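Local coordinates for NAD-dependent L-serine dehydrogenase (PDB 3OBB), which catalyses the NAD-dependent oxidation of L-serine and methyl-L-serine, with low activity toward beta-hydroxyisobutyrate, and is possibly involved in serine catabolism, at residues A[182-187]-A[288-293]; A[178-183]-A[244-249]; A[223-228]-A[293-298]. All coordinates share one frame; numbering follows the deposited sequence.

All three contacts belong to the helical C-terminal half of the subunit. Interactions 1 and 2 use successive turns of helix 168-196, share V182 and L183, and have centres about 10 Å apart; the first receives the turn leading into the chain's last short helix, the second helix 243-260. Interaction 3 lies about 9 Å from interaction 1, centre to centre, and continues it through L293 into the C-terminal tail, with K292 NZ and Q298 OE1 2.6 Å apart. Interaction 2 is near the active site: the L180 side chain is about 8 Å from that of K173 and about 4 Å from a bound EPE molecule, and K248 binds NAD(+). Interactions 1 and 3 lie away from these sites.

Interaction 1: residues A[182-187]-A[288-293]; sequences VLMIGT and SVVQKL
The all-helical C-terminal domain of this HIBADH-related dehydrogenase is built round the long helix 168-196, and here the turn leading into the chain's last short helix packs against it through S288 and V290, which meet M184 and I185. No hydrogen bond crosses between 182-187 and 288-293; the contact rests on van der Waals packing in three side-chain pairs. V290 meets both M184 and I185. Its CG2, anti to the backbone N, faces I185 and reaches I185 CG1 at 3.7 Å, the two side chains crossing at about a right angle. V290 CG1 lies nearer selenomethionine M184, whose CG is 4.0 Å away, and also comes close to I185 CG1. The M184 chain leaves with CG anti to its own N (chi1 178°) and then bends at both chi2 and chi3, so that its selenium end curls toward S288 while its CG remains beside V290. S288 meets it with CB, while its OG is hydrogen-bonded to D286. L273 and Y274 of helix 265-279 also touch I185, and L277 of that helix touches V290; M266 of the second subunit packs on I185 too. One turn on from L183, the T187 hydroxyl folds back on its own helix: OG1 to L183 O is 2.6 Å, tilted 27° from the carbonyl plane, and the backbone N of T187 reaches the same oxygen from the opposite face. OG1 is also hydrogen-bonded to N215. At the S288 end, M184 SE lies 3.7 Å from S288 CB, with M184 CE following at 3.9 Å.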
# COMPACT_ATOMS: atom_id res chain seq x y z
N VAL A 182 -7.48 8.25 5.67
CA VAL A 182 -7.56 6.78 5.71
C VAL A 182 -9.00 6.34 5.86
O VAL A 182 -9.44 5.45 5.13
CB VAL A 182 -6.72 6.27 6.87
CG1 VAL A 182 -7.03 4.81 7.21
CG2 VAL A 182 -5.23 6.56 6.57
N LEU A 183 -9.76 6.94 6.80
CA LEU A 183 -11.13 6.46 6.94
C LEU A 183 -12.03 6.81 5.77
O LEU A 183 -12.98 6.07 5.46
CB LEU A 183 -11.77 6.83 8.30
CG LEU A 183 -11.92 8.26 8.65
CD1 LEU A 183 -13.24 8.76 8.03
CD2 LEU A 183 -11.89 8.40 10.21
N MSE A 184 -11.71 7.92 5.12
CA MSE A 184 -12.45 8.35 3.93
C MSE A 184 -12.21 7.42 2.72
O MSE A 184 -13.14 7.01 2.00
CB MSE A 184 -12.18 9.82 3.57
CG MSE A 184 -12.90 10.27 2.30
SE MSE A 184 -14.86 10.29 2.49
CE MSE A 184 -15.13 11.87 3.56
N ILE A 185 -10.96 7.04 2.50
CA ILE A 185 -10.71 6.10 1.40
C ILE A 185 -11.25 4.72 1.74
O ILE A 185 -11.89 4.07 0.91
CB ILE A 185 -9.21 6.05 1.03
CG1 ILE A 185 -8.74 7.47 0.71
CG2 ILE A 185 -8.99 5.12 -0.18
CD1 ILE A 185 -7.27 7.55 0.28
N GLY A 186 -11.02 4.30 2.99
CA GLY A 186 -11.60 3.08 3.50
C GLY A 186 -13.09 3.06 3.22
O GLY A 186 -13.61 2.09 2.68
N THR A 187 -13.80 4.13 3.56
CA THR A 187 -15.24 4.20 3.38
C THR A 187 -15.68 4.15 1.89
O THR A 187 -16.57 3.38 1.50
CB THR A 187 -15.86 5.43 4.15
OG1 THR A 187 -15.50 5.36 5.56
CG2 THR A 187 -17.40 5.42 4.02
N SER A 288 -13.72 13.98 -0.69
CA SER A 288 -14.47 12.71 -0.87
C SER A 288 -14.58 12.25 -2.34
O SER A 288 -15.04 11.14 -2.60
CB SER A 288 -15.83 12.72 -0.13
OG SER A 288 -16.77 13.60 -0.72
N VAL A 289 -14.13 13.09 -3.27
CA VAL A 289 -14.01 12.76 -4.70
C VAL A 289 -13.13 11.51 -4.93
O VAL A 289 -13.19 10.86 -6.00
CB VAL A 289 -13.48 13.97 -5.52
CG1 VAL A 289 -11.93 14.14 -5.37
CG2 VAL A 289 -13.89 13.85 -6.98
N VAL A 290 -12.40 11.13 -3.89
CA VAL A 290 -11.66 9.88 -3.91
C VAL A 290 -12.59 8.72 -4.29
O VAL A 290 -12.13 7.73 -4.85
CB VAL A 290 -10.89 9.67 -2.55
CG1 VAL A 290 -11.84 9.23 -1.43
CG2 VAL A 290 -9.71 8.71 -2.69
N GLN A 291 -13.90 8.86 -4.00
CA GLN A 291 -14.93 7.89 -4.44
C GLN A 291 -14.80 7.50 -5.91
O GLN A 291 -15.04 6.35 -6.26
CB GLN A 291 -16.36 8.42 -4.15
CG GLN A 291 -17.49 7.34 -4.29
CD GLN A 291 -17.35 6.20 -3.29
OE1 GLN A 291 -17.85 6.27 -2.17
NE2 GLN A 291 -16.67 5.14 -3.69
N LYS A 292 -14.42 8.45 -6.76
CA LYS A 292 -14.34 8.25 -8.21
C LYS A 292 -13.28 7.21 -8.62
O LYS A 292 -13.41 6.54 -9.68
CB LYS A 292 -14.03 9.58 -8.88
CG LYS A 292 -15.18 10.60 -8.84
CD LYS A 292 -14.98 11.64 -9.95
CE LYS A 292 -16.04 12.74 -9.91
NZ LYS A 292 -17.25 12.17 -10.57
N LEU A 293 -12.22 7.10 -7.83
CA LEU A 293 -11.25 6.01 -8.04
C LEU A 293 -11.93 4.62 -8.08
O LEU A 293 -11.56 3.76 -8.89
CB LEU A 293 -10.17 6.03 -6.96
CG LEU A 293 -9.17 7.20 -6.99
CD1 LEU A 293 -8.09 6.96 -5.95
CD2 LEU A 293 -8.56 7.33 -8.39

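Interaction 2: residues A[178-183]-A[244-249]; sequences QLLAVL and QLMAKD
M246 and the pair L180 and A181 carry this helix-to-helix contact near the active site, and the bent chain of selenomethionine M246 makes every cross-segment contact. The first torsion of M246 sets CG anti to the backbone N (chi1 178°), sending the chain out toward helix 168-196; bends at chi2 (54°) and chi3 (91°) then turn the terminal methyl onto L180 CG and CD2. M246 SE sits 3.8 Å from A181 CB, while M246 CE touches L180 CD2 at 3.7 Å, lies 3.8 Å from L180 CG and also stays near A181 CB. L180 also has CG anti to its own N, and the two long side chains pass each other at an oblique angle. A181 offers just its methyl, yet the CA atoms of A181 and M246 remain 7.4 Å apart, a gap that the selenium arm spans. All three touching residues are buried.

Polar groups lie next to this patch on 244-249. K248, an NAD(+)-binding residue, folds its chain back so that NZ makes a salt bridge to D249 OD1 at 2.6 Å, met from above the carboxylate plane; D249 OD2 is hydrogen-bonded to N177 of helix 168-196. In the wider fold, Y274 of helix 265-279 touches M246 and A270 touches A181, W216 of helix 216-220 packs on L180, and S212 of the second subunit also meets L180.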
# COMPACT_ATOMS: atom_id res chain seq x y z
N GLN A 178 -4.62 12.86 8.81
CA GLN A 178 -4.16 11.64 8.16
C GLN A 178 -5.11 10.46 8.42
O GLN A 178 -5.41 9.66 7.51
CB GLN A 178 -2.74 11.28 8.57
CG GLN A 178 -2.21 10.09 7.78
CD GLN A 178 -0.74 9.77 8.10
OE1 GLN A 178 -0.38 9.49 9.25
NE2 GLN A 178 0.10 9.79 7.08
N LEU A 179 -5.57 10.35 9.66
CA LEU A 179 -6.55 9.34 9.99
C LEU A 179 -7.88 9.56 9.20
O LEU A 179 -8.47 8.61 8.70
CB LEU A 179 -6.77 9.25 11.51
CG LEU A 179 -7.82 8.21 11.96
CD1 LEU A 179 -7.54 6.78 11.42
CD2 LEU A 179 -7.86 8.15 13.47
N LEU A 180 -8.31 10.81 9.09
CA LEU A 180 -9.49 11.13 8.27
C LEU A 180 -9.36 10.65 6.82
O LEU A 180 -10.32 10.14 6.24
CB LEU A 180 -9.74 12.65 8.24
CG LEU A 180 -10.79 13.20 7.25
CD1 LEU A 180 -12.14 12.52 7.36
CD2 LEU A 180 -10.93 14.79 7.31
N ALA A 181 -8.17 10.82 6.25
CA ALA A 181 -7.95 10.47 4.87
C ALA A 181 -8.09 8.97 4.74
O ALA A 181 -8.71 8.46 3.83
CB ALA A 181 -6.56 10.93 4.39
N VAL A 182 -7.48 8.25 5.67
CA VAL A 182 -7.56 6.78 5.71
C VAL A 182 -9.00 6.34 5.86
O VAL A 182 -9.44 5.45 5.13
CB VAL A 182 -6.72 6.27 6.87
CG1 VAL A 182 -7.03 4.81 7.21
CG2 VAL A 182 -5.23 6.56 6.57
N LEU A 183 -9.76 6.94 6.80
CA LEU A 183 -11.13 6.46 6.94
C LEU A 183 -12.03 6.81 5.77
O LEU A 183 -12.98 6.07 5.46
CB LEU A 183 -11.77 6.83 8.30
CG LEU A 183 -11.92 8.26 8.65
CD1 LEU A 183 -13.24 8.76 8.03
CD2 LEU A 183 -11.89 8.40 10.21
N GLN A 244 -6.69 18.88 -2.81
CA GLN A 244 -5.32 19.41 -2.83
C GLN A 244 -4.87 19.73 -1.41
O GLN A 244 -3.72 19.45 -1.05
CB GLN A 244 -5.20 20.63 -3.73
CG GLN A 244 -3.79 21.17 -3.84
CD GLN A 244 -3.73 22.39 -4.79
OE1 GLN A 244 -4.76 23.00 -5.10
NE2 GLN A 244 -2.52 22.74 -5.22
N LEU A 245 -5.78 20.30 -0.61
CA LEU A 245 -5.53 20.57 0.81
C LEU A 245 -5.36 19.29 1.66
O LEU A 245 -4.47 19.22 2.53
CB LEU A 245 -6.64 21.43 1.40
CG LEU A 245 -6.73 22.87 0.89
CD1 LEU A 245 -7.94 23.59 1.52
CD2 LEU A 245 -5.42 23.63 1.16
N MSE A 246 -6.22 18.30 1.43
CA MSE A 246 -5.99 16.99 2.04
C MSE A 246 -4.60 16.43 1.67
O MSE A 246 -3.91 15.89 2.53
CB MSE A 246 -7.10 16.01 1.66
CG MSE A 246 -6.88 14.61 2.24
SE MSE A 246 -6.64 14.68 4.20
CE MSE A 246 -8.52 14.47 4.53
N ALA A 247 -4.18 16.55 0.40
CA ALA A 247 -2.86 16.04 -0.04
C ALA A 247 -1.74 16.78 0.68
O ALA A 247 -0.72 16.18 1.05
CB ALA A 247 -2.69 16.19 -1.55
N LYS A 248 -1.92 18.09 0.88
CA LYS A 248 -0.97 18.91 1.62
C LYS A 248 -0.83 18.38 3.05
O LYS A 248 0.28 18.09 3.51
CB LYS A 248 -1.42 20.37 1.61
CG LYS A 248 -0.60 21.34 2.51
CD LYS A 248 -1.34 21.76 3.80
CE LYS A 248 -2.70 22.50 3.55
NZ LYS A 248 -3.70 22.36 4.70
N ASP A 249 -1.96 18.26 3.74
CA ASP A 249 -2.03 17.78 5.13
C ASP A 249 -1.37 16.43 5.28
O ASP A 249 -0.67 16.19 6.24
CB ASP A 249 -3.50 17.70 5.58
CG ASP A 249 -4.09 19.09 5.94
OD1 ASP A 249 -3.33 20.09 5.89
OD2 ASP A 249 -5.29 19.19 6.28

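Interaction 3: residues A[223-228]-A[293-298]; sequences PWPGVM and LFDPTQ
D295, which begins an Asx turn in the C-terminal tail just past helix 291-294, sets its carboxylate over the indole of W224 in the loop after helix 216-220. This is the tightly packed part. The carboxylate and ring planes are only 14° apart, and D295 OD1 lies 3.6 Å above the indole plane, displaced toward its rim; D295 CG to W224 CH2 is 3.5 Å. Both side chains have CG anti to the backbone N (chi1 -163° for W224, 177° for D295), which carries the far end of the six-membered ring beneath the acid. P225 CD rests over the same indole face. W224 also touches M191 of helix 168-196 and A201 of helix 201-209, so the loop is packed against the helical core as well.

The looser side lies toward the chain terminus, where P296, T297 and Q298 are exposed. There P225 CG approaches Q298 NE2 at 3.4 Å, without a hydrogen bond between them, while that nitrogen bonds Y237 OH and only weakly D295 OD1. The amide oxygen of Q298 is hydrogen-bonded to K292. The other oxygen of the acid accepts two bonds from T297, which fix its orientation: OG1 comes to D295 OD2 on the syn side at 3.0 Å, and the backbone N of T297 meets that same OD2 from above the carboxylate plane at 3.1 Å.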
# COMPACT_ATOMS: atom_id res chain seq x y z
N PRO A 223 -19.09 9.46 1.15
CA PRO A 223 -18.57 9.73 -0.21
C PRO A 223 -19.38 9.26 -1.42
O PRO A 223 -19.03 9.59 -2.55
CB PRO A 223 -17.20 9.03 -0.19
CG PRO A 223 -17.42 7.88 0.71
CD PRO A 223 -18.26 8.42 1.82
N TRP A 224 -20.47 8.51 -1.19
CA TRP A 224 -21.31 7.95 -2.28
C TRP A 224 -22.46 8.88 -2.66
O TRP A 224 -23.27 9.22 -1.79
CB TRP A 224 -21.89 6.58 -1.89
CG TRP A 224 -22.38 5.83 -3.11
CD1 TRP A 224 -23.63 5.90 -3.67
CD2 TRP A 224 -21.63 4.94 -3.94
NE1 TRP A 224 -23.71 5.07 -4.77
CE2 TRP A 224 -22.48 4.50 -4.97
CE3 TRP A 224 -20.30 4.51 -3.93
CZ2 TRP A 224 -22.05 3.63 -5.98
CZ3 TRP A 224 -19.88 3.64 -4.93
CH2 TRP A 224 -20.75 3.22 -5.94
N PRO A 225 -22.51 9.33 -3.93
CA PRO A 225 -23.50 10.35 -4.35
C PRO A 225 -24.88 9.90 -4.00
O PRO A 225 -25.20 8.72 -4.21
CB PRO A 225 -23.35 10.40 -5.89
CG PRO A 225 -21.81 10.14 -6.09
CD PRO A 225 -21.60 8.97 -5.05
N GLY A 226 -25.68 10.81 -3.45
CA GLY A 226 -27.09 10.46 -3.12
C GLY A 226 -27.30 9.87 -1.73
O GLY A 226 -28.42 9.86 -1.23
N VAL A 227 -26.23 9.40 -1.07
CA VAL A 227 -26.43 8.85 0.27
C VAL A 227 -26.81 9.94 1.28
O VAL A 227 -27.87 9.85 1.91
CB VAL A 227 -25.27 7.95 0.74
CG1 VAL A 227 -25.47 7.55 2.22
CG2 VAL A 227 -25.26 6.69 -0.12
N MSE A 228 -26.00 10.99 1.38
CA MSE A 228 -26.41 12.17 2.16
C MSE A 228 -26.59 13.31 1.20
O MSE A 228 -25.64 13.73 0.53
CB MSE A 228 -25.35 12.58 3.17
CG MSE A 228 -25.23 11.63 4.31
SE MSE A 228 -23.73 12.19 5.44
CE MSE A 228 -23.94 10.69 6.58
N LEU A 293 -12.22 7.10 -7.83
CA LEU A 293 -11.25 6.01 -8.04
C LEU A 293 -11.93 4.62 -8.08
O LEU A 293 -11.56 3.76 -8.89
CB LEU A 293 -10.17 6.03 -6.96
CG LEU A 293 -9.17 7.20 -6.99
CD1 LEU A 293 -8.09 6.96 -5.95
CD2 LEU A 293 -8.56 7.33 -8.39
N PHE A 294 -12.97 4.44 -7.26
CA PHE A 294 -13.61 3.12 -7.08
C PHE A 294 -14.93 2.91 -7.79
O PHE A 294 -15.33 1.76 -8.00
CB PHE A 294 -13.81 2.85 -5.58
CG PHE A 294 -12.59 3.14 -4.77
CD1 PHE A 294 -12.53 4.28 -3.97
CD2 PHE A 294 -11.49 2.30 -4.84
CE1 PHE A 294 -11.41 4.56 -3.22
CE2 PHE A 294 -10.35 2.57 -4.10
CZ PHE A 294 -10.31 3.71 -3.29
N ASP A 295 -15.61 4.01 -8.13
CA ASP A 295 -17.00 3.97 -8.66
C ASP A 295 -16.91 4.25 -10.14
O ASP A 295 -16.58 5.37 -10.54
CB ASP A 295 -17.89 5.01 -7.96
CG ASP A 295 -19.33 5.08 -8.51
OD1 ASP A 295 -20.04 6.01 -8.02
OD2 ASP A 295 -19.77 4.24 -9.36
N PRO A 296 -17.21 3.22 -10.95
CA PRO A 296 -17.08 3.30 -12.41
C PRO A 296 -18.18 4.11 -13.08
O PRO A 296 -17.99 4.64 -14.17
CB PRO A 296 -17.17 1.83 -12.84
CG PRO A 296 -18.04 1.16 -11.77
CD PRO A 296 -17.70 1.89 -10.50
N THR A 297 -19.33 4.22 -12.42
CA THR A 297 -20.51 4.81 -13.04
C THR A 297 -20.64 6.28 -12.66
O THR A 297 -21.76 6.80 -12.52
CB THR A 297 -21.81 4.09 -12.60
OG1 THR A 297 -22.13 4.49 -11.26
CG2 THR A 297 -21.65 2.55 -12.65
N GLN A 298 -19.53 6.98 -12.47
CA GLN A 298 -19.65 8.36 -12.02
C GLN A 298 -19.62 9.40 -13.15
O GLN A 298 -20.66 10.01 -13.46
CB GLN A 298 -18.65 8.68 -10.90
CG GLN A 298 -19.29 8.49 -9.54
CD GLN A 298 -18.80 9.49 -8.52
OE1 GLN A 298 -18.40 10.60 -8.86
NE2 GLN A 298 -18.83 9.10 -7.26